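Local coordinates for probable enoyl-CoA hydratase/isomerase (Pseudomonas aeruginosa, PDB 7BOR), which binds coenzyme A and, as a member of the crotonase family, probably acts as a delta(3)-delta(2)-enoyl-CoA isomerase, at residues Leu4-Leu18 with Met31-Asp45. Residues are numbered along the deposited sequence; the frame is centred on the assembly and turned at random.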
loop_
_atom_site.group_PDB
_atom_site.type_symbol
_atom_site.label_atom_id
_atom_site.label_comp_id
_atom_site.label_asym_id
_atom_site.label_seq_id
_atom_site.Cartn_x
_atom_site.Cartn_y
_atom_site.Cartn_z
ATOM N N LEU A 4 -9.697 -9.457 -11.324
ATOM C CA LEU A 4 -9.446 -9.141 -9.922
ATOM C C LEU A 4 -8.976 -7.715 -9.657
ATOM O O LEU A 4 -9.122 -7.256 -8.523
ATOM C CB LEU A 4 -8.417 -10.122 -9.335
ATOM C CG LEU A 4 -8.906 -11.577 -9.306
ATOM C CD1 LEU A 4 -7.816 -12.585 -9.081
ATOM C CD2 LEU A 4 -9.957 -11.756 -8.229
ATOM N N ILE A 5 -8.407 -7.024 -10.652
ATOM C CA ILE A 5 -8.076 -5.598 -10.581
ATOM C C ILE A 5 -8.854 -4.865 -11.685
ATOM O O ILE A 5 -8.563 -5.035 -12.879
ATOM C CB ILE A 5 -6.568 -5.338 -10.741
ATOM C CG1 ILE A 5 -5.714 -5.972 -9.620
ATOM C CG2 ILE A 5 -6.301 -3.832 -10.867
ATOM C CD1 ILE A 5 -6.131 -5.670 -8.209
ATOM N N ARG A 6 -9.823 -4.034 -11.297
ATOM C CA ARG A 6 -10.542 -3.188 -12.254
ATOM C C ARG A 6 -9.801 -1.875 -12.487
ATOM O O ARG A 6 -9.273 -1.275 -11.548
ATOM C CB ARG A 6 -11.953 -2.897 -11.759
ATOM C CG ARG A 6 -12.908 -4.046 -11.949
ATOM C CD ARG A 6 -13.991 -4.097 -10.859
ATOM N NE ARG A 6 -14.709 -2.832 -10.687
ATOM C CZ ARG A 6 -15.762 -2.669 -9.889
ATOM N NH1 ARG A 6 -16.230 -3.689 -9.176
ATOM N NH2 ARG A 6 -16.348 -1.478 -9.806
ATOM N N VAL A 7 -9.776 -1.425 -13.745
ATOM C CA VAL A 7 -9.047 -0.215 -14.130
ATOM C C VAL A 7 -9.945 0.825 -14.801
ATOM O O VAL A 7 -9.947 0.961 -16.029
ATOM C CB VAL A 7 -7.879 -0.569 -15.060
ATOM C CG1 VAL A 7 -6.717 -1.114 -14.292
ATOM C CG2 VAL A 7 -8.332 -1.612 -16.099
ATOM N N GLU A 8 -10.682 1.602 -14.009
ATOM C CA GLU A 8 -11.578 2.628 -14.546
ATOM C C GLU A 8 -10.796 3.896 -14.895
ATOM O O GLU A 8 -10.386 4.642 -13.996
ATOM C CB GLU A 8 -12.673 2.945 -13.530
ATOM C CG GLU A 8 -13.591 1.771 -13.193
ATOM C CD GLU A 8 -14.417 1.294 -14.390
ATOM O OE1 GLU A 8 -15.033 2.145 -15.081
ATOM O OE2 GLU A 8 -14.439 0.064 -14.643
ATOM N N ARG A 9 -10.620 4.156 -16.199
ATOM C CA ARG A 9 -9.985 5.368 -16.711
ATOM C C ARG A 9 -11.066 6.439 -16.917
ATOM O O ARG A 9 -11.781 6.445 -17.943
ATOM C CB ARG A 9 -9.263 5.059 -18.014
ATOM C CG ARG A 9 -7.750 5.009 -18.000
ATOM C CD ARG A 9 -7.193 5.007 -19.440
ATOM N NE ARG A 9 -5.723 5.078 -19.425
ATOM C CZ ARG A 9 -4.923 4.002 -19.403
ATOM N NH1 ARG A 9 -3.593 4.156 -19.371
ATOM N NH2 ARG A 9 -5.452 2.760 -19.407
ATOM N N GLU A 10 -11.194 7.365 -15.927
ATOM C CA GLU A 10 -12.054 8.527 -16.113
ATOM C C GLU A 10 -11.263 9.712 -16.701
ATOM O O GLU A 10 -10.155 9.547 -17.224
ATOM C CB GLU A 10 -12.667 8.967 -14.786
ATOM C CG GLU A 10 -13.853 8.279 -14.275
ATOM C CD GLU A 10 -14.227 8.784 -12.874
ATOM O OE1 GLU A 10 -14.227 7.965 -11.910
ATOM O OE2 GLU A 10 -14.507 10.011 -12.713
ATOM N N THR A 11 -11.747 10.948 -16.470
ATOM C CA THR A 11 -11.147 12.165 -17.027
ATOM C C THR A 11 -9.916 12.540 -16.207
ATOM O O THR A 11 -10.045 13.074 -15.097
ATOM C CB THR A 11 -12.151 13.322 -17.028
ATOM O OG1 THR A 11 -12.685 13.512 -15.710
ATOM C CG2 THR A 11 -13.300 13.087 -18.010
ATOM N N GLY A 12 -8.724 12.302 -16.769
ATOM C CA GLY A 12 -7.462 12.556 -16.084
ATOM C C GLY A 12 -7.146 11.639 -14.908
ATOM O O GLY A 12 -6.027 11.700 -14.374
ATOM N N LEU A 13 -8.074 10.767 -14.517
ATOM C CA LEU A 13 -7.993 10.000 -13.287
ATOM C C LEU A 13 -8.052 8.509 -13.595
ATOM O O LEU A 13 -9.055 8.016 -14.122
ATOM C CB LEU A 13 -9.140 10.397 -12.354
ATOM C CG LEU A 13 -9.371 9.471 -11.181
ATOM C CD1 LEU A 13 -8.190 9.565 -10.216
ATOM C CD2 LEU A 13 -10.688 9.839 -10.520
ATOM N N LEU A 14 -6.999 7.788 -13.228
ATOM C CA LEU A 14 -6.980 6.334 -13.342
ATOM C C LEU A 14 -7.271 5.723 -11.978
ATOM O O LEU A 14 -6.612 6.059 -10.999
ATOM C CB LEU A 14 -5.626 5.843 -13.869
ATOM C CG LEU A 14 -5.550 4.317 -13.963
ATOM C CD1 LEU A 14 -6.612 3.741 -14.913
ATOM C CD2 LEU A 14 -4.165 3.924 -14.394
ATOM N N THR A 15 -8.249 4.828 -11.920
ATOM C CA THR A 15 -8.662 4.181 -10.687
ATOM C C THR A 15 -8.350 2.688 -10.727
ATOM O O THR A 15 -8.906 1.960 -11.560
ATOM C CB THR A 15 -10.157 4.394 -10.456
ATOM O OG1 THR A 15 -10.412 5.789 -10.281
ATOM C CG2 THR A 15 -10.614 3.632 -9.221
ATOM N N LEU A 16 -7.485 2.233 -9.801
ATOM C CA LEU A 16 -7.206 0.808 -9.590
ATOM C C LEU A 16 -8.079 0.304 -8.441
ATOM O O LEU A 16 -7.915 0.724 -7.290
ATOM C CB LEU A 16 -5.733 0.583 -9.302
ATOM C CG LEU A 16 -4.765 1.212 -10.300
ATOM C CD1 LEU A 16 -3.313 0.965 -9.893
ATOM C CD2 LEU A 16 -5.038 0.712 -11.717
ATOM N N ARG A 17 -9.010 -0.590 -8.749
ATOM C CA ARG A 17 -10.018 -1.031 -7.800
ATOM C C ARG A 17 -9.825 -2.527 -7.556
ATOM O O ARG A 17 -10.191 -3.355 -8.389
ATOM C CB ARG A 17 -11.426 -0.711 -8.319
ATOM C CG ARG A 17 -12.614 -1.498 -7.649
ATOM C CD ARG A 17 -13.493 -0.636 -6.714
ATOM N NE ARG A 17 -14.760 -1.273 -6.294
ATOM C CZ ARG A 17 -14.857 -2.397 -5.564
ATOM N NH1 ARG A 17 -13.772 -3.061 -5.189
ATOM N NH2 ARG A 17 -16.048 -2.881 -5.207
ATOM N N LEU A 18 -9.277 -2.873 -6.393
ATOM C CA LEU A 18 -9.155 -4.261 -5.962
ATOM C C LEU A 18 -10.523 -4.925 -5.873
ATOM O O LEU A 18 -11.389 -4.486 -5.113
ATOM C CB LEU A 18 -8.450 -4.288 -4.598
ATOM C CG LEU A 18 -6.910 -4.189 -4.557
ATOM C CD1 LEU A 18 -6.288 -3.134 -5.431
ATOM C CD2 LEU A 18 -6.392 -4.013 -3.101
ATOM N N MET A 31 -2.578 -9.983 -9.384
ATOM C CA MET A 31 -3.036 -8.646 -9.017
ATOM C C MET A 31 -1.874 -7.689 -8.934
ATOM O O MET A 31 -1.936 -6.582 -9.484
ATOM C CB MET A 31 -3.794 -8.717 -7.705
ATOM C CG MET A 31 -5.152 -9.391 -7.874
ATOM S SD MET A 31 -5.761 -10.008 -6.327
ATOM C CE MET A 31 -6.393 -8.464 -5.618
ATOM N N TYR A 32 -0.773 -8.123 -8.317
ATOM C CA TYR A 32 0.402 -7.277 -8.263
ATOM C C TYR A 32 0.882 -6.926 -9.661
ATOM O O TYR A 32 1.368 -5.810 -9.911
ATOM C CB TYR A 32 1.517 -7.993 -7.515
ATOM C CG TYR A 32 1.373 -8.083 -6.034
ATOM C CD1 TYR A 32 1.297 -6.935 -5.276
ATOM C CD2 TYR A 32 1.406 -9.302 -5.379
ATOM C CE1 TYR A 32 1.219 -6.987 -3.889
ATOM C CE2 TYR A 32 1.324 -9.362 -3.994
ATOM C CZ TYR A 32 1.229 -8.178 -3.260
ATOM O OH TYR A 32 1.170 -8.175 -1.900
ATOM N N SER A 33 0.850 -7.915 -10.566
ATOM C CA SER A 33 1.334 -7.700 -11.924
ATOM C C SER A 33 0.443 -6.709 -12.665
ATOM O O SER A 33 0.957 -5.797 -13.323
ATOM C CB SER A 33 1.429 -9.051 -12.654
ATOM O OG SER A 33 2.547 -9.795 -12.165
ATOM N N ARG A 34 -0.883 -6.842 -12.527
ATOM C CA ARG A 34 -1.794 -5.908 -13.186
ATOM C C ARG A 34 -1.576 -4.494 -12.659
ATOM O O ARG A 34 -1.514 -3.536 -13.440
ATOM C CB ARG A 34 -3.249 -6.362 -13.008
ATOM C CG ARG A 34 -4.311 -5.415 -13.631
ATOM C CD ARG A 34 -4.872 -5.917 -14.937
ATOM N NE ARG A 34 -5.276 -4.832 -15.836
ATOM C CZ ARG A 34 -4.425 -3.958 -16.381
ATOM N NH1 ARG A 34 -4.844 -2.995 -17.205
ATOM N NH2 ARG A 34 -3.143 -4.021 -16.070
ATOM N N MET A 35 -1.390 -4.346 -11.342
ATOM C CA MET A 35 -1.199 -3.007 -10.787
ATOM C C MET A 35 0.141 -2.432 -11.203
ATOM O O MET A 35 0.239 -1.245 -11.542
ATOM C CB MET A 35 -1.347 -3.040 -9.265
ATOM C CG MET A 35 -2.808 -3.025 -8.836
ATOM S SD MET A 35 -2.960 -2.752 -7.064
ATOM C CE MET A 35 -2.700 -4.444 -6.477
ATOM N N ALA A 36 1.183 -3.256 -11.231
ATOM C CA ALA A 36 2.479 -2.731 -11.631
ATOM C C ALA A 36 2.451 -2.209 -13.067
ATOM O O ALA A 36 3.030 -1.158 -13.366
ATOM C CB ALA A 36 3.563 -3.792 -11.468
ATOM N N GLU A 37 1.801 -2.931 -13.979
ATOM C CA GLU A 37 1.792 -2.461 -15.361
ATOM C C GLU A 37 0.819 -1.296 -15.536
ATOM O O GLU A 37 1.108 -0.362 -16.295
ATOM C CB GLU A 37 1.476 -3.621 -16.323
ATOM C CG GLU A 37 0.182 -4.382 -16.067
ATOM C CD GLU A 37 -0.228 -5.297 -17.225
ATOM O OE1 GLU A 37 -0.476 -4.785 -18.347
ATOM O OE2 GLU A 37 -0.306 -6.529 -17.013
ATOM N N ALA A 38 -0.302 -1.315 -14.808
ATOM C CA ALA A 38 -1.236 -0.192 -14.861
ATOM C C ALA A 38 -0.563 1.106 -14.414
ATOM O O ALA A 38 -0.736 2.165 -15.047
ATOM C CB ALA A 38 -2.465 -0.478 -14.005
ATOM N N LEU A 39 0.214 1.042 -13.325
ATOM C CA LEU A 39 1.019 2.194 -12.923
ATOM C C LEU A 39 2.023 2.590 -14.012
ATOM O O LEU A 39 2.169 3.771 -14.342
ATOM C CB LEU A 39 1.745 1.887 -11.598
ATOM C CG LEU A 39 0.900 1.741 -10.322
ATOM C CD1 LEU A 39 1.776 1.377 -9.121
ATOM C CD2 LEU A 39 0.083 3.023 -10.016
ATOM N N LEU A 40 2.760 1.622 -14.560
ATOM C CA LEU A 40 3.858 1.978 -15.463
ATOM C C LEU A 40 3.346 2.532 -16.790
ATOM O O LEU A 40 4.022 3.348 -17.422
ATOM C CB LEU A 40 4.762 0.768 -15.716
ATOM C CG LEU A 40 5.615 0.435 -14.497
ATOM C CD1 LEU A 40 6.240 -0.932 -14.609
ATOM C CD2 LEU A 40 6.695 1.486 -14.285
ATOM N N GLU A 41 2.170 2.102 -17.230
ATOM C CA GLU A 41 1.576 2.676 -18.429
ATOM C C GLU A 41 1.125 4.104 -18.134
ATOM O O GLU A 41 1.692 5.071 -18.670
ATOM C CB GLU A 41 0.418 1.781 -18.883
ATOM C CG GLU A 41 -0.370 2.237 -20.127
ATOM C CD GLU A 41 -1.604 1.338 -20.417
ATOM O OE1 GLU A 41 -1.478 0.087 -20.356
ATOM O OE2 GLU A 41 -2.699 1.886 -20.709
ATOM N N ALA A 42 0.138 4.253 -17.225
ATOM C CA ALA A 42 -0.369 5.545 -16.759
ATOM C C ALA A 42 0.723 6.568 -16.474
ATOM O O ALA A 42 0.542 7.761 -16.748
ATOM C CB ALA A 42 -1.202 5.352 -15.495
ATOM N N GLN A 43 1.848 6.108 -15.922
ATOM C CA GLN A 43 3.024 6.955 -15.762
ATOM C C GLN A 43 3.431 7.621 -17.070
ATOM O O GLN A 43 3.935 8.753 -17.075
ATOM C CB GLN A 43 4.166 6.089 -15.204
ATOM C CG GLN A 43 5.607 6.604 -15.345
ATOM C CD GLN A 43 6.542 5.963 -14.313
ATOM O OE1 GLN A 43 6.113 5.140 -13.501
ATOM N NE2 GLN A 43 7.804 6.364 -14.316
ATOM N N ALA A 44 3.281 6.908 -18.186
ATOM C CA ALA A 44 3.645 7.440 -19.489
ATOM C C ALA A 44 2.462 8.055 -20.219
ATOM O O ALA A 44 2.658 8.777 -21.201
ATOM C CB ALA A 44 4.263 6.328 -20.346
ATOM N N ASP A 45 1.252 7.794 -19.756
ATOM C CA ASP A 45 0.050 8.251 -20.434
ATOM C C ASP A 45 -0.259 9.672 -19.982
ATOM O O ASP A 45 -0.830 9.889 -18.906
ATOM C CB ASP A 45 -1.106 7.305 -20.148
ATOM C CG ASP A 45 -2.335 7.669 -20.925
ATOM O OD1 ASP A 45 -2.179 8.444 -21.904
ATOM O OD2 ASP A 45 -3.448 7.220 -20.548
#
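Ile5 lies across the N-terminal part of helix 29-44, and its branches divide the work. CB rests on Arg34 CG at 3.7 Å, while CD1 reaches the terminal methyls of two methionines, 3.8 Å from Met31 CE and 4.0 Å from Met35 CE. Both methionines fold at the last torsion, Met35 with chi3 -83°, which carries its CE toward Ile5 and leaves SD facing Leu18 CD1 at 3.7 Å. Leu4 CB adds to this end by sitting on Met31 CG.

Midway along the helix, Leu16 forks over it: CD2 lies 3.6 Å from Ala38 CB, and CD1 turns to Leu39 CD2 and Met35 CG. One turn on, Leu14 CD2 presses on Ala42 CB at 3.5 Å, tighter than usual for two methyls. Val7 puts CG1 over one face of the Arg34 guanidinium.

The far end is ionic. Arg9, extended from CG to NE, brings its guanidinium edge between two carboxylates. NH1 bonds Glu41 OE2 at 2.8 Å and Asp45 OD2 at 3.3 Å, both bent. The guanidinium and Glu41 carboxylate planes are nearly parallel (13° apart) but offset, and NH1 meets OE2 on its anti side, tilted from both; the Asp45 carboxylate is turned by 53°. Asp45 is steadied through OD1 by Ala47 N.

The hairpin of strands 5-9 and 13-18 thus packs on the helix of the beta-alpha-beta unit that continues into strand 50-54, which pairs with 13-18; strand 5-9 edges the sheet, and helix 80-90 meets Met35 through Phe84.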